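Local coordinates for purine nucleoside phosphorylase (Grouper iridovirus, PDB 3KHS), which probably catalyses the reversible phosphorolysis of purine nucleosides to free base and ribose 1-phosphate, a step of purine nucleoside salvage, at residues B[119-124]-B[236-241]; B[112-117]-B[211-216]. One frame throughout, in Å; residues are numbered along the deposited sequence.

Interaction 1: residues B[119-124]-B[236-241]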
ATOM      1  N   PRO B 119       7.926  18.939 -16.257  1.00 41.14           N
ATOM      2  CA  PRO B 119       9.053  19.537 -16.989  1.00 43.81           C
ATOM      3  C   PRO B 119       9.186  21.052 -16.913  1.00 43.62           C
ATOM      4  O   PRO B 119      10.289  21.573 -16.976  1.00 46.60           O
ATOM      5  CB  PRO B 119       8.820  19.089 -18.437  1.00 39.25           C
ATOM      6  CG  PRO B 119       8.000  17.846 -18.295  1.00 41.41           C
ATOM      7  CD  PRO B 119       7.063  18.163 -17.160  1.00 37.69           C
ATOM      8  N   SER B 120       8.073  21.759 -16.786  1.00 40.95           N
ATOM      9  CA  SER B 120       8.146  23.215 -16.769  1.00 44.51           C
ATOM     10  C   SER B 120       8.215  23.863 -15.387  1.00 44.64           C
ATOM     11  O   SER B 120       8.291  25.075 -15.271  1.00 44.32           O
ATOM     12  CB  SER B 120       6.972  23.798 -17.550  1.00 41.71           C
ATOM     13  OG  SER B 120       5.769  23.275 -17.048  1.00 47.83           O
ATOM     14  N   TYR B 121       8.197  23.058 -14.336  1.00 41.73           N
ATOM     15  CA  TYR B 121       8.272  23.606 -12.997  1.00 33.85           C
ATOM     16  C   TYR B 121       9.721  23.899 -12.696  1.00 36.83           C
ATOM     17  O   TYR B 121      10.617  23.233 -13.210  1.00 42.97           O
ATOM     18  CB  TYR B 121       7.734  22.606 -11.942  1.00 29.90           C
ATOM     19  CG  TYR B 121       6.228  22.344 -11.968  1.00 30.75           C
ATOM     20  CD1 TYR B 121       5.443  22.777 -13.033  1.00 32.59           C
ATOM     21  CD2 TYR B 121       5.598  21.623 -10.943  1.00 31.47           C
ATOM     22  CE1 TYR B 121       4.085  22.500 -13.098  1.00 37.92           C
ATOM     23  CE2 TYR B 121       4.209  21.337 -10.992  1.00 36.86           C
ATOM     24  CZ  TYR B 121       3.462  21.777 -12.085  1.00 38.46           C
ATOM     25  OH  TYR B 121       2.118  21.469 -12.222  1.00 38.20           O
ATOM     26  N   ARG B 122       9.946  24.891 -11.850  1.00 37.86           N
ATOM     27  CA  ARG B 122      11.291  25.264 -11.428  1.00 40.70           C
ATOM     28  C   ARG B 122      11.295  25.401  -9.905  1.00 41.35           C
ATOM     29  O   ARG B 122      10.268  25.712  -9.288  1.00 39.34           O
ATOM     30  CB  ARG B 122      11.723  26.634 -11.970  1.00 34.58           C
ATOM     31  CG  ARG B 122      11.511  26.909 -13.425  1.00 36.82           C
ATOM     32  CD  ARG B 122      12.262  28.193 -13.782  1.00 40.05           C
ATOM     33  NE  ARG B 122      11.945  28.690 -15.115  1.00 39.04           N
ATOM     34  CZ  ARG B 122      12.401  29.837 -15.595  1.00 33.28           C
ATOM     35  NH1 ARG B 122      13.194  30.589 -14.849  1.00 35.65           N
ATOM     36  NH2 ARG B 122      12.048  30.236 -16.808  1.00 38.31           N
ATOM     37  N   PRO B 123      12.450  25.162  -9.276  1.00 40.79           N
ATOM     38  CA  PRO B 123      12.461  25.315  -7.823  1.00 39.28           C
ATOM     39  C   PRO B 123      12.048  26.740  -7.472  1.00 40.33           C
ATOM     40  O   PRO B 123      12.560  27.691  -8.044  1.00 42.64           O
ATOM     41  CB  PRO B 123      13.917  25.003  -7.443  1.00 32.93           C
ATOM     42  CG  PRO B 123      14.647  24.893  -8.753  1.00 40.29           C
ATOM     43  CD  PRO B 123      13.641  24.435  -9.736  1.00 37.90           C
ATOM     44  N   GLY B 124      11.111  26.877  -6.540  1.00 41.46           N
ATOM     45  CA  GLY B 124      10.639  28.188  -6.134  1.00 34.17           C
ATOM     46  C   GLY B 124       9.231  28.433  -6.610  1.00 31.10           C
ATOM     47  O   GLY B 124       8.536  29.301  -6.058  1.00 32.71           O
ATOM     48  N   SER B 236       1.286  23.821  -3.362  1.00 37.95           N
ATOM     49  CA  SER B 236       2.601  23.229  -3.122  1.00 33.98           C
ATOM     50  C   SER B 236       3.715  24.193  -3.538  1.00 32.53           C
ATOM     51  O   SER B 236       3.655  24.825  -4.585  1.00 29.06           O
ATOM     52  CB  SER B 236       2.797  21.931  -3.938  1.00 29.14           C
ATOM     53  OG  SER B 236       1.989  20.854  -3.518  1.00 38.33           O
ATOM     54  N   LEU B 237       4.729  24.295  -2.697  1.00 30.31           N
ATOM     55  CA  LEU B 237       5.889  25.099  -3.007  1.00 35.59           C
ATOM     56  C   LEU B 237       6.813  24.052  -3.661  1.00 34.61           C
ATOM     57  O   LEU B 237       7.149  23.047  -3.043  1.00 28.41           O
ATOM     58  CB  LEU B 237       6.461  25.649  -1.699  1.00 28.81           C
ATOM     59  CG  LEU B 237       7.801  26.359  -1.623  1.00 34.21           C
ATOM     60  CD1 LEU B 237       8.827  25.357  -1.141  1.00 38.32           C
ATOM     61  CD2 LEU B 237       8.185  26.981  -2.939  1.00 32.98           C
ATOM     62  N   ILE B 238       7.171  24.245  -4.927  1.00 40.02           N
ATOM     63  CA  ILE B 238       8.048  23.278  -5.590  1.00 38.15           C
ATOM     64  C   ILE B 238       9.444  23.586  -5.104  1.00 36.28           C
ATOM     65  O   ILE B 238      10.124  24.424  -5.660  1.00 37.28           O
ATOM     66  CB  ILE B 238       7.987  23.389  -7.130  1.00 34.63           C
ATOM     67  CG1 ILE B 238       6.565  23.120  -7.609  1.00 26.78           C
ATOM     68  CG2 ILE B 238       8.935  22.395  -7.769  1.00 33.91           C
ATOM     69  CD1 ILE B 238       6.036  21.762  -7.277  1.00 25.22           C
ATOM     70  N   SER B 239       9.856  22.915  -4.033  1.00 39.25           N
ATOM     71  CA  SER B 239      11.170  23.158  -3.458  1.00 36.30           C
ATOM     72  C   SER B 239      12.351  22.632  -4.292  1.00 37.58           C
ATOM     73  O   SER B 239      13.455  23.150  -4.192  1.00 36.03           O
ATOM     74  CB  SER B 239      11.221  22.587  -2.039  1.00 38.20           C
ATOM     75  OG  SER B 239      10.748  21.257  -2.000  1.00 43.53           O
ATOM     76  N   ASN B 240      12.110  21.616  -5.115  1.00 35.04           N
ATOM     77  CA  ASN B 240      13.147  21.038  -5.957  1.00 34.75           C
ATOM     78  C   ASN B 240      12.417  20.419  -7.142  1.00 32.84           C
ATOM     79  O   ASN B 240      11.197  20.240  -7.092  1.00 31.37           O
ATOM     80  CB  ASN B 240      13.934  19.949  -5.202  1.00 40.69           C
ATOM     81  CG  ASN B 240      13.120  18.662  -5.008  1.00 51.88           C
ATOM     82  OD1 ASN B 240      12.358  18.506  -4.025  1.00 53.49           O
ATOM     83  ND2 ASN B 240      13.258  17.738  -5.964  1.00 49.55           N
ATOM     84  N   VAL B 241      13.165  20.098  -8.192  1.00 28.95           N
ATOM     85  CA  VAL B 241      12.602  19.524  -9.395  1.00 37.13           C
ATOM     86  C   VAL B 241      13.431  18.339  -9.830  1.00 35.97           C
ATOM     87  O   VAL B 241      14.634  18.337  -9.697  1.00 31.24           O
ATOM     88  CB  VAL B 241      12.558  20.543 -10.560  1.00 38.20           C
ATOM     89  CG1 VAL B 241      12.117  19.838 -11.827  1.00 48.30           C
ATOM     90  CG2 VAL B 241      11.592  21.664 -10.247  1.00 35.84           C
TER
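Tyr121 and Ile238 form the apolar centre, their side chains crossing at about a right angle. The ring comes obliquely to the end of the isoleucine, CD2 of Tyr121 lying 3.7 Å from CD1 of Ile238 and almost as near its CG1. With CG1 beside its own backbone N (chi1 -61°), Ile238 sends this branch to the tyrosine, while its CG2 rests near the carbonyl O of Arg122. The same ring stacks on His185 of strand 184-191 and touches Met127 of strand 126-129. Further along, CG2 of Val241 fits against two parts of the loop: it sits 3.5 Å from CD of Pro123 and equally near O of Tyr121. CD2 of Leu237 comes within 3.9 Å of O of Gly124. The polar edge belongs to the carbonyl of Ile238. Gly124 N donates to Ile238 O in a nearly straight bond of 2.8 Å (168° at the hydrogen), and Pro123 CA adds a CA-H...O contact to this oxygen at 3.3 Å. Ile238 also makes a backbone bond with Asp125, whose carboxylate accepts from Arg122 N. The arrangement is that of a connecting loop packed on a neighbouring strand: 119-124 follows strand 107-116 and leads into strand 126-129, which pairs antiparallel with 231-241 in the mixed sheet of the phosphorylase fold.

Interaction 2: residues B[112-117]-B[211-216]. With TRS (2-amino-2-hydroxymethyl-propane-1,3-diol), chain H; PO4 (phosphate ion), chain G.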
ATOM      1  N   ASN B 112       2.342  22.934   1.322  1.00 32.01           N
ATOM      2  CA  ASN B 112       3.349  21.897   1.523  1.00 31.03           C
ATOM      3  C   ASN B 112       4.518  22.183   0.607  1.00 34.28           C
ATOM      4  O   ASN B 112       4.434  23.036  -0.278  1.00 36.88           O
ATOM      5  CB  ASN B 112       2.792  20.507   1.232  1.00 29.60           C
ATOM      6  CG  ASN B 112       2.397  20.308  -0.228  1.00 28.56           C
ATOM      7  OD1 ASN B 112       3.162  20.618  -1.139  1.00 37.02           O
ATOM      8  ND2 ASN B 112       1.214  19.752  -0.454  1.00 26.79           N
ATOM      9  N   ALA B 113       5.616  21.486   0.850  1.00 32.93           N
ATOM     10  CA  ALA B 113       6.814  21.600   0.037  1.00 32.06           C
ATOM     11  C   ALA B 113       6.799  20.279  -0.730  1.00 35.51           C
ATOM     12  O   ALA B 113       6.564  19.223  -0.133  1.00 31.63           O
ATOM     13  CB  ALA B 113       8.052  21.691   0.926  1.00 28.03           C
ATOM     14  N   ALA B 114       6.994  20.335  -2.043  1.00 31.67           N
ATOM     15  CA  ALA B 114       6.977  19.123  -2.844  1.00 32.95           C
ATOM     16  C   ALA B 114       8.041  19.114  -3.943  1.00 30.73           C
ATOM     17  O   ALA B 114       8.645  20.134  -4.229  1.00 34.91           O
ATOM     18  CB  ALA B 114       5.623  18.940  -3.439  1.00 22.50           C
ATOM     19  N   GLY B 115       8.271  17.936  -4.514  1.00 29.19           N
ATOM     20  CA  GLY B 115       9.227  17.787  -5.589  1.00 28.10           C
ATOM     21  C   GLY B 115       8.488  17.865  -6.907  1.00 30.38           C
ATOM     22  O   GLY B 115       7.480  17.173  -7.095  1.00 31.70           O
ATOM     23  N   GLY B 116       8.956  18.729  -7.805  1.00 29.43           N
ATOM     24  CA  GLY B 116       8.299  18.861  -9.088  1.00 32.55           C
ATOM     25  C   GLY B 116       8.716  17.790 -10.090  1.00 33.85           C
ATOM     26  O   GLY B 116       9.887  17.487 -10.214  1.00 37.75           O
ATOM     27  N   LEU B 117       7.745  17.221 -10.788  1.00 34.26           N
ATOM     28  CA  LEU B 117       7.974  16.205 -11.796  1.00 34.22           C
ATOM     29  C   LEU B 117       7.680  16.842 -13.163  1.00 40.13           C
ATOM     30  O   LEU B 117       8.283  16.475 -14.171  1.00 42.34           O
ATOM     31  CB  LEU B 117       7.042  15.023 -11.543  1.00 32.62           C
ATOM     32  CG  LEU B 117       7.326  14.270 -10.226  1.00 34.52           C
ATOM     33  CD1 LEU B 117       6.129  13.470  -9.793  1.00 26.81           C
ATOM     34  CD2 LEU B 117       8.553  13.354 -10.400  1.00 29.58           C
ATOM     35  N   SER B 211       1.483  12.464 -12.515  1.00 25.58           N
ATOM     36  CA  SER B 211       1.805  13.339 -11.400  1.00 28.51           C
ATOM     37  C   SER B 211       2.610  14.556 -11.846  1.00 32.37           C
ATOM     38  O   SER B 211       3.538  14.428 -12.648  1.00 30.42           O
ATOM     39  CB  SER B 211       2.640  12.592 -10.357  1.00 24.81           C
ATOM     40  OG  SER B 211       2.108  11.325 -10.032  1.00 28.38           O
ATOM     41  N   ASP B 212       2.279  15.724 -11.303  1.00 31.98           N
ATOM     42  CA  ASP B 212       3.000  16.937 -11.614  1.00 30.90           C
ATOM     43  C   ASP B 212       3.992  17.241 -10.505  1.00 35.35           C
ATOM     44  O   ASP B 212       4.998  17.923 -10.720  1.00 38.00           O
ATOM     45  CB  ASP B 212       2.040  18.122 -11.757  1.00 35.92           C
ATOM     46  CG  ASP B 212       1.195  18.038 -13.007  1.00 32.64           C
ATOM     47  OD1 ASP B 212       1.757  18.132 -14.133  1.00 33.64           O
ATOM     48  OD2 ASP B 212      -0.026  17.867 -12.847  1.00 32.22           O
ATOM     49  N   ALA B 213       3.688  16.761  -9.309  1.00 34.63           N
ATOM     50  CA  ALA B 213       4.551  16.971  -8.153  1.00 35.62           C
ATOM     51  C   ALA B 213       4.293  15.834  -7.166  1.00 33.22           C
ATOM     52  O   ALA B 213       3.221  15.220  -7.192  1.00 37.24           O
ATOM     53  CB  ALA B 213       4.261  18.340  -7.505  1.00 33.65           C
ATOM     54  N   VAL B 214       5.279  15.539  -6.322  1.00 31.60           N
ATOM     55  CA  VAL B 214       5.154  14.455  -5.341  1.00 27.08           C
ATOM     56  C   VAL B 214       5.571  14.909  -3.954  1.00 28.97           C
ATOM     57  O   VAL B 214       6.579  15.597  -3.782  1.00 23.60           O
ATOM     58  CB  VAL B 214       6.007  13.230  -5.749  1.00 30.17           C
ATOM     59  CG1 VAL B 214       7.468  13.618  -5.877  1.00 19.07           C
ATOM     60  CG2 VAL B 214       5.850  12.116  -4.737  1.00 29.24           C
ATOM     61  N   GLY B 215       4.762  14.543  -2.966  1.00 30.04           N
ATOM     62  CA  GLY B 215       5.055  14.898  -1.591  1.00 30.62           C
ATOM     63  C   GLY B 215       4.529  13.830  -0.630  1.00 29.17           C
ATOM     64  O   GLY B 215       3.915  12.862  -1.053  1.00 30.05           O
ATOM     65  N   MET B 216       4.723  14.003   0.668  1.00 28.62           N
ATOM     66  CA  MET B 216       4.281  12.975   1.592  1.00 33.35           C
ATOM     67  C   MET B 216       3.163  13.402   2.549  1.00 32.32           C
ATOM     68  O   MET B 216       3.087  12.903   3.688  1.00 25.56           O
ATOM     69  CB  MET B 216       5.492  12.452   2.368  1.00 35.40           C
ATOM     70  CG  MET B 216       6.663  11.983   1.464  1.00 32.02           C
ATOM     71  SD  MET B 216       8.240  11.989   2.347  1.00 30.87           S
ATOM     72  CE  MET B 216       9.397  11.548   1.049  1.00 32.53           C
TER
HETATM   73  C   TRS H 295       8.232  16.249   1.874  1.00 45.76           C
HETATM   74  C1  TRS H 295       7.194  15.575   2.800  1.00 49.28           C
HETATM   75  C2  TRS H 295       8.099  15.608   0.476  1.00 33.09           C
HETATM   76  C3  TRS H 295       9.630  16.001   2.457  1.00 43.72           C
HETATM   77  N   TRS H 295       8.012  17.709   1.784  1.00 36.26           N
HETATM   78  O1  TRS H 295       5.859  15.794   2.298  1.00 46.49           O
HETATM   79  O2  TRS H 295       9.031  16.209  -0.406  1.00 52.97           O
HETATM   80  O3  TRS H 295      10.611  16.649   1.638  1.00 48.21           O
HETATM   81  P   PO4 G 291       5.127  18.868   3.902  1.00 37.50           P
HETATM   82  O1  PO4 G 291       5.162  20.301   3.506  1.00 37.10           O
HETATM   83  O2  PO4 G 291       4.375  18.719   5.188  1.00 35.50           O
HETATM   84  O3  PO4 G 291       4.439  18.064   2.850  1.00 36.46           O
HETATM   85  O4  PO4 G 291       6.521  18.376   4.074  1.00 39.15           O
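Gly115 and Val214 form an antiparallel hydrogen-bonded pair, Gly115 N to Val214 O at 3.0 Å and Val214 N to Gly115 O at 2.8 Å, followed by the non-hydrogen-bonded pair Gly116 with Ala213. Past the pairing, Leu117 N donates to Asp212 O, standing well above the carbonyl plane (45° out of it). The strand directions differ by 133°. The methyls of Ala114 and Ala213 meet loosely, and Ala114 CB also lies 3.5 Å from Val214 O. Leu117 CD1 touches Ser211 CB at 3.6 Å and reaches CB and CG1 of Val214; CG1 sits between the valine's backbone N and carbonyl carbon (chi1 59°), which sets it near Gly115 O as well. Leu206 of helix 200-208 packs on Val214. Strand 213-215 pairs antiparallel with 107-116 and parallel with 184-191 in the mixed sheet of the PNP/MTAP phosphorylase family. Val188 N holds OD2 of Asp212, and Asn118 ND2 holds OD1. At the Asn112 end two small molecules are bound, probably from the crystallisation liquor. Ala113 N donates to phosphate O1 (2.9 Å); Ser30, His83, Arg81 and Ser217 also bond the phosphate. Tris bridges the segments, its N donating to Ala113 O and its O1 accepting from Met216 N at 2.7 Å.

Interactions 1 and 2 meet through the neighbouring strands 231-241 and 107-116 of one sheet, their centres 8 Å apart: strand 107-116 pairs in parallel with 231-241 and antiparallel with 213-215. Two probable hydrogen bonds join them, Ser236 OG to Asn112 OD1 and Leu237 N to Asn112 O, each 2.7 Å. At the loop end, Tyr121 OH packs 3.4 Å from Asp212 CB, so the tyrosine of interaction 1 also packs on the residue that leads into strand 213-215. The bound phosphate and Tris touch 112-117 directly, and the side chain of Asn240 comes within about 5 Å of Tris. Their place is consistent with the phosphate and nucleoside pocket of this family.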